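Local coordinates for protein chitosanase (Gynuella sunshinyii YC6258, PDB 6X2Q) that probably hydrolyses chitosan as a family 46 glycoside hydrolase, and holds a glucosamine oligosaccharide in its binding cleft, at residues A41-A44 against G45-S48; D111-V114 against D115-F119. One frame throughout, in Å; residues are numbered along the deposited sequence.

Contact 1: residues A41-A44 against G45-S48. With GCS (2-amino-2-deoxy-beta-D-glucopyranose), chain C.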
ATOM      1  N   ALA A  41      -7.765  -3.768  -7.156  1.00 35.85           N
ATOM      2  CA  ALA A  41      -9.043  -3.322  -6.608  1.00 37.24           C
ATOM      3  C   ALA A  41      -8.916  -2.903  -5.148  1.00 35.81           C
ATOM      4  O   ALA A  41      -8.034  -3.371  -4.416  1.00 34.86           O
ATOM      5  CB  ALA A  41     -10.120  -4.417  -6.731  1.00 33.97           C
ATOM      6  N   GLY A  42      -9.827  -2.019  -4.735  1.00 34.79           N
ATOM      7  CA  GLY A  42     -10.029  -1.720  -3.333  1.00 35.48           C
ATOM      8  C   GLY A  42      -9.172  -0.587  -2.816  1.00 37.02           C
ATOM      9  O   GLY A  42      -8.419   0.073  -3.535  1.00 33.44           O
ATOM     10  N   ARG A  43      -9.294  -0.371  -1.509  1.00 32.41           N
ATOM     11  CA  ARG A  43      -8.630   0.756  -0.872  1.00 34.13           C
ATOM     12  C   ARG A  43      -7.127   0.562  -0.786  1.00 33.23           C
ATOM     13  O   ARG A  43      -6.395   1.547  -0.666  1.00 31.00           O
ATOM     14  CB  ARG A  43      -9.200   0.973   0.528  1.00 32.91           C
ATOM     15  CG  ARG A  43      -9.140  -0.269   1.392  1.00 32.36           C
ATOM     16  CD  ARG A  43      -9.423   0.063   2.855  1.00 33.66           C
ATOM     17  NE  ARG A  43      -8.367   0.895   3.411  1.00 34.51           N
ATOM     18  CZ  ARG A  43      -8.252   1.196   4.692  1.00 36.85           C
ATOM     19  NH1 ARG A  43      -9.147   0.729   5.557  1.00 31.38           N
ATOM     20  NH2 ARG A  43      -7.240   1.967   5.102  1.00 35.71           N
ATOM     21  N   ALA A  44      -6.651  -0.681  -0.829  1.00 35.41           N
ATOM     22  CA  ALA A  44      -5.221  -0.956  -0.784  1.00 34.59           C
ATOM     23  C   ALA A  44      -4.703  -1.575  -2.075  1.00 36.38           C
ATOM     24  O   ALA A  44      -3.576  -2.082  -2.100  1.00 36.12           O
ATOM     25  CB  ALA A  44      -4.890  -1.874   0.391  1.00 34.42           C
ATOM     26  N   GLY A  45      -5.487  -1.562  -3.141  1.00 35.29           N
ATOM     27  CA  GLY A  45      -5.008  -2.142  -4.381  1.00 36.03           C
ATOM     28  C   GLY A  45      -4.815  -3.643  -4.272  1.00 37.64           C
ATOM     29  O   GLY A  45      -3.748  -4.169  -4.619  1.00 34.44           O
ATOM     30  N   PHE A  46      -5.824  -4.341  -3.746  1.00 28.89           N
ATOM     31  CA  PHE A  46      -5.792  -5.793  -3.796  1.00 35.28           C
ATOM     32  C   PHE A  46      -5.767  -6.235  -5.260  1.00 33.43           C
ATOM     33  O   PHE A  46      -6.255  -5.534  -6.151  1.00 34.57           O
ATOM     34  CB  PHE A  46      -6.998  -6.397  -3.059  1.00 35.36           C
ATOM     35  CG  PHE A  46      -7.331  -5.719  -1.745  1.00 29.82           C
ATOM     36  CD1 PHE A  46      -6.592  -5.986  -0.595  1.00 31.12           C
ATOM     37  CD2 PHE A  46      -8.402  -4.833  -1.658  1.00 29.58           C
ATOM     38  CE1 PHE A  46      -6.910  -5.370   0.624  1.00 32.11           C
ATOM     39  CE2 PHE A  46      -8.735  -4.202  -0.443  1.00 30.41           C
ATOM     40  CZ  PHE A  46      -7.997  -4.480   0.702  1.00 25.21           C
ATOM     41  N   THR A  47      -5.184  -7.400  -5.509  1.00 32.04           N
ATOM     42  CA  THR A  47      -4.810  -7.784  -6.862  1.00 36.37           C
ATOM     43  C   THR A  47      -5.106  -9.251  -7.150  1.00 38.51           C
ATOM     44  O   THR A  47      -4.925 -10.113  -6.287  1.00 36.21           O
ATOM     45  CB  THR A  47      -3.324  -7.474  -7.065  1.00 37.88           C
ATOM     46  OG1 THR A  47      -3.163  -6.079  -7.386  1.00 39.88           O
ATOM     47  CG2 THR A  47      -2.648  -8.401  -8.073  1.00 32.94           C
ATOM     48  N   SER A  48      -5.538  -9.522  -8.388  1.00 31.78           N
ATOM     49  CA  SER A  48      -5.828 -10.894  -8.797  1.00 38.37           C
ATOM     50  C   SER A  48      -4.598 -11.782  -8.691  1.00 39.52           C
ATOM     51  O   SER A  48      -4.683 -12.932  -8.239  1.00 37.92           O
ATOM     52  CB  SER A  48      -6.342 -10.929 -10.237  1.00 36.66           C
ATOM     53  OG  SER A  48      -7.390 -10.010 -10.453  1.00 46.57           O
TER
HETATM   54  C1  GCS C 304      -0.656  -1.444  -7.966  1.00 49.11           C
HETATM   55  C2  GCS C 304       0.967  -1.532  -8.011  1.00 44.14           C
HETATM   56  C3  GCS C 304       1.221  -2.574  -6.811  1.00 39.32           C
HETATM   57  C4  GCS C 304       0.362  -2.435  -5.507  1.00 44.32           C
HETATM   58  C5  GCS C 304      -1.078  -1.903  -5.420  1.00 45.05           C
HETATM   59  C6  GCS C 304      -1.148  -1.239  -4.342  1.00 43.90           C
HETATM   60  N2  GCS C 304       1.486  -1.919  -9.196  1.00 48.73           N
HETATM   61  O1  GCS C 304      -0.878  -0.439  -8.870  1.00 53.74           O
HETATM   62  O3  GCS C 304       2.525  -2.146  -6.365  1.00 37.46           O
HETATM   63  O5  GCS C 304      -1.215  -1.204  -6.724  1.00 45.65           O
HETATM   64  O6  GCS C 304      -2.209  -0.271  -4.397  1.00 47.33           O

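Contact 2: residues D111-V114 against D115-F119. With GCS (2-amino-2-deoxy-beta-D-glucopyranose), chain B.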
ATOM      1  N   ASP A 111     -11.025  -3.383   5.233  1.00 26.94           N
ATOM      2  CA  ASP A 111     -10.287  -2.765   6.337  1.00 33.18           C
ATOM      3  C   ASP A 111      -9.544  -3.825   7.134  1.00 32.37           C
ATOM      4  O   ASP A 111      -8.383  -3.630   7.514  1.00 32.69           O
ATOM      5  CB  ASP A 111     -11.228  -1.989   7.274  1.00 26.85           C
ATOM      6  CG  ASP A 111     -11.901  -0.794   6.601  1.00 36.75           C
ATOM      7  OD1 ASP A 111     -11.383  -0.300   5.578  1.00 34.60           O
ATOM      8  OD2 ASP A 111     -12.975  -0.354   7.082  1.00 38.56           O
ATOM      9  N   ASP A 112     -10.207  -4.950   7.407  1.00 28.48           N
ATOM     10  CA  ASP A 112      -9.573  -5.998   8.196  1.00 33.61           C
ATOM     11  C   ASP A 112      -8.364  -6.563   7.467  1.00 31.70           C
ATOM     12  O   ASP A 112      -7.304  -6.765   8.066  1.00 29.82           O
ATOM     13  CB  ASP A 112     -10.576  -7.117   8.512  1.00 37.25           C
ATOM     14  CG  ASP A 112     -11.727  -6.664   9.436  1.00 42.71           C
ATOM     15  OD1 ASP A 112     -11.631  -5.586  10.068  1.00 37.68           O
ATOM     16  OD2 ASP A 112     -12.733  -7.416   9.532  1.00 46.38           O
ATOM     17  N   VAL A 113      -8.504  -6.828   6.170  1.00 31.63           N
ATOM     18  CA  VAL A 113      -7.374  -7.356   5.411  1.00 31.05           C
ATOM     19  C   VAL A 113      -6.231  -6.351   5.376  1.00 29.96           C
ATOM     20  O   VAL A 113      -5.070  -6.716   5.603  1.00 30.44           O
ATOM     21  CB  VAL A 113      -7.819  -7.762   4.000  1.00 32.86           C
ATOM     22  CG1 VAL A 113      -6.622  -8.143   3.183  1.00 33.92           C
ATOM     23  CG2 VAL A 113      -8.810  -8.906   4.081  1.00 33.31           C
ATOM     24  N   VAL A 114      -6.539  -5.077   5.106  1.00 25.00           N
ATOM     25  CA  VAL A 114      -5.509  -4.048   5.164  1.00 29.99           C
ATOM     26  C   VAL A 114      -4.789  -4.098   6.498  1.00 32.87           C
ATOM     27  O   VAL A 114      -3.553  -4.126   6.555  1.00 27.67           O
ATOM     28  CB  VAL A 114      -6.108  -2.656   4.921  1.00 33.74           C
ATOM     29  CG1 VAL A 114      -5.060  -1.589   5.218  1.00 32.43           C
ATOM     30  CG2 VAL A 114      -6.571  -2.525   3.482  1.00 30.39           C
ATOM     31  N   ASP A 115      -5.558  -4.148   7.596  1.00 33.54           N
ATOM     32  CA  ASP A 115      -4.942  -4.202   8.917  1.00 31.25           C
ATOM     33  C   ASP A 115      -4.082  -5.451   9.082  1.00 34.86           C
ATOM     34  O   ASP A 115      -2.958  -5.373   9.602  1.00 31.79           O
ATOM     35  CB  ASP A 115      -6.014  -4.153  10.010  1.00 39.15           C
ATOM     36  CG  ASP A 115      -5.429  -3.788  11.369  1.00 43.88           C
ATOM     37  OD1 ASP A 115      -4.988  -2.622  11.537  1.00 47.17           O
ATOM     38  OD2 ASP A 115      -5.372  -4.680  12.246  1.00 45.84           O
ATOM     39  N   GLU A 116      -4.592  -6.612   8.646  1.00 30.24           N
ATOM     40  CA  GLU A 116      -3.852  -7.860   8.816  1.00 35.15           C
ATOM     41  C   GLU A 116      -2.631  -7.935   7.900  1.00 34.33           C
ATOM     42  O   GLU A 116      -1.558  -8.377   8.329  1.00 29.55           O
ATOM     43  CB  GLU A 116      -4.770  -9.063   8.566  1.00 37.65           C
ATOM     44  CG  GLU A 116      -4.119 -10.414   8.913  1.00 44.90           C
ATOM     45  CD  GLU A 116      -4.470 -11.574   7.948  1.00 54.00           C
ATOM     46  OE1 GLU A 116      -4.402 -12.745   8.392  1.00 57.46           O
ATOM     47  OE2 GLU A 116      -4.781 -11.327   6.756  1.00 49.01           O
ATOM     48  N   LEU A 117      -2.771  -7.554   6.627  1.00 32.00           N
ATOM     49  CA  LEU A 117      -1.634  -7.748   5.729  1.00 32.41           C
ATOM     50  C   LEU A 117      -0.640  -6.585   5.761  1.00 33.60           C
ATOM     51  O   LEU A 117       0.568  -6.801   5.610  1.00 35.57           O
ATOM     52  CB  LEU A 117      -2.112  -7.961   4.286  1.00 34.32           C
ATOM     53  CG  LEU A 117      -2.886  -9.235   3.934  1.00 38.60           C
ATOM     54  CD1 LEU A 117      -3.193  -9.239   2.457  1.00 36.88           C
ATOM     55  CD2 LEU A 117      -2.133 -10.517   4.326  1.00 35.54           C
ATOM     56  N   TYR A 118      -1.109  -5.355   5.947  1.00 29.53           N
ATOM     57  CA  TYR A 118      -0.254  -4.202   5.677  1.00 29.15           C
ATOM     58  C   TYR A 118       0.017  -3.351   6.908  1.00 29.46           C
ATOM     59  O   TYR A 118       1.187  -3.122   7.239  1.00 30.30           O
ATOM     60  CB  TYR A 118      -0.872  -3.360   4.548  1.00 25.05           C
ATOM     61  CG  TYR A 118      -0.984  -4.197   3.295  1.00 33.50           C
ATOM     62  CD1 TYR A 118       0.129  -4.867   2.790  1.00 28.33           C
ATOM     63  CD2 TYR A 118      -2.205  -4.380   2.657  1.00 35.31           C
ATOM     64  CE1 TYR A 118       0.033  -5.669   1.682  1.00 34.54           C
ATOM     65  CE2 TYR A 118      -2.305  -5.181   1.529  1.00 35.31           C
ATOM     66  CZ  TYR A 118      -1.182  -5.820   1.053  1.00 33.92           C
ATOM     67  OH  TYR A 118      -1.276  -6.624  -0.043  1.00 34.26           O
ATOM     68  N   PHE A 119      -1.020  -2.882   7.610  1.00 27.13           N
ATOM     69  CA  PHE A 119      -0.779  -1.926   8.686  1.00 32.56           C
ATOM     70  C   PHE A 119      -0.067  -2.583   9.859  1.00 30.95           C
ATOM     71  O   PHE A 119       0.959  -2.081  10.337  1.00 29.57           O
ATOM     72  CB  PHE A 119      -2.081  -1.280   9.153  1.00 36.72           C
ATOM     73  CG  PHE A 119      -1.875  -0.242  10.226  1.00 38.98           C
ATOM     74  CD1 PHE A 119      -1.309   0.985   9.917  1.00 33.41           C
ATOM     75  CD2 PHE A 119      -2.206  -0.511  11.555  1.00 37.65           C
ATOM     76  CE1 PHE A 119      -1.098   1.938  10.906  1.00 35.55           C
ATOM     77  CE2 PHE A 119      -1.993   0.442  12.550  1.00 35.57           C
ATOM     78  CZ  PHE A 119      -1.437   1.666  12.218  1.00 36.11           C
TER
HETATM   79  C1  GCS B   1       0.565  -4.861  -4.306  1.00 39.40           C
HETATM   80  C2  GCS B   1      -0.182  -6.090  -3.828  1.00 42.52           C
HETATM   81  C3  GCS B   1       0.689  -6.849  -2.869  1.00 40.20           C
HETATM   82  C4  GCS B   1       1.996  -7.279  -3.515  1.00 35.13           C
HETATM   83  C5  GCS B   1       2.483  -6.054  -4.296  1.00 43.75           C
HETATM   84  C6  GCS B   1       3.704  -6.240  -5.155  1.00 36.44           C
HETATM   85  N2  GCS B   1      -1.461  -5.823  -3.277  1.00 29.72           N
HETATM   86  O1  GCS B   1      -0.093  -4.008  -5.240  1.00 36.30           O
HETATM   87  O3  GCS B   1      -0.031  -7.957  -2.501  1.00 31.68           O
HETATM   88  O4  GCS B   1       2.615  -7.997  -2.828  1.00 36.66           O
HETATM   89  O5  GCS B   1       1.499  -5.467  -5.109  1.00 40.98           O
HETATM   90  O6  GCS B   1       3.726  -7.462  -5.814  1.00 42.95           O

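Contact 1: residues A41-A44 against G45-S48
The aromatic ring of F46 folds back over the tight turn that leads into it. A44 CB lies over one face of the ring, 4.0 Å from F46 CE1. Nearer the start of the turn, F46 CD2 comes 3.1 Å from A41 O and 3.9 Å from G42 CA. F46 CG stands opposite its own carbonyl carbon (chi1 -42°), beside the backbone N, which brings the ring back over the turn. G42 has positive phi, and a side chain there would run into the ring.

The backbone holds this shape. A41 and F46 form a hydrogen-bonded antiparallel pair. A41 N donates to F46 O, a short bond of 2.5 Å. The return bond from F46 N to A41 O is weak, with an angle of 118°. Between them G42 to G45 make a type I beta turn, closed by a weak bond from G45 N to G42 O at 3.4 Å. The result is a beta hairpin joining strands 39-41 and 46-47.

Further out, V113 and V114 of helix 104-129 touch the ring, and W97 touches the F46 side chain. Were F46 replaced by an alanine, A44 CB would probably lose its packing partner and a gap would open toward helix 104-129. R43 NH1 makes a salt bridge to D111, and R43 N bonds to Q110.

The turn also lines the sugar cleft. A44 O takes a weak hydrogen bond from GCS O6 of chain C, 3.2 Å away. G45 CA is 3.4 Å from the same O6, and a side chain on G45 would clash with it. G45 O accepts from N2 of another glucosamine unit. The hairpin thus meets the sugar with backbone carbonyls and a bare glycine, and packs its apolar ring against protein.

Contact 2: residues D111-V114 against D115-F119
On the Y118 ring, CD2 lies 4.1 Å from V114 O. L117 CB lies over the centre of one ring face, 3.8 Å above the plane. At the ring edge, near its plane, is O3 of the chain B glucosamine, 3.1 Å from Y118 OH. The hydroxyl is hydrogen-bonded to D52. The other ring, F119, packs edge-to-face with Y141 and makes a cation-pi contact with R8.

V113 and L117 lie side by side one turn apart and point the same way. V113 CG1 is 3.7 Å from L117 CD1. With CG1 opposite the backbone N (chi1 173°), V113 turns this methyl to L117.

Backbone bonds run D115 N to D111 O, E116 N to D112 O and L117 N to V113 O. The last is 2.7 Å long and close to straight, at 170°. V114 O is gripped twice, by Y118 N at 2.8 Å and by F119 N at 3.0 Å, from opposite faces of its carbonyl plane. The F119 bond spans five residues, so the helix widens here into a pi-type turn, just where Y118 reaches the sugar.

Around this part of helix 104-129, V113 and L117 face helix 52-63. V114 and Y118 touch Y141 of helix 134-147, and both valines touch F46 of strand 46-47.

Overall arrangement
The chain reaches contact 1 first. There strand 39-41 turns back into strand 46-47, and the contact closes this hairpin. Helices 52-63, 73-82 and 93-100 follow before contact 2, which lies wholly within helix 104-129 and closes no loop. The two are in series and neither nest nor cross. In space their centres are about 12 Å apart and they touch. A salt bridge joins them, and V114 CG2 packs on A44 CB at 3.6 Å. Together they tie the hairpin to the long helix. Both border the bound sugar.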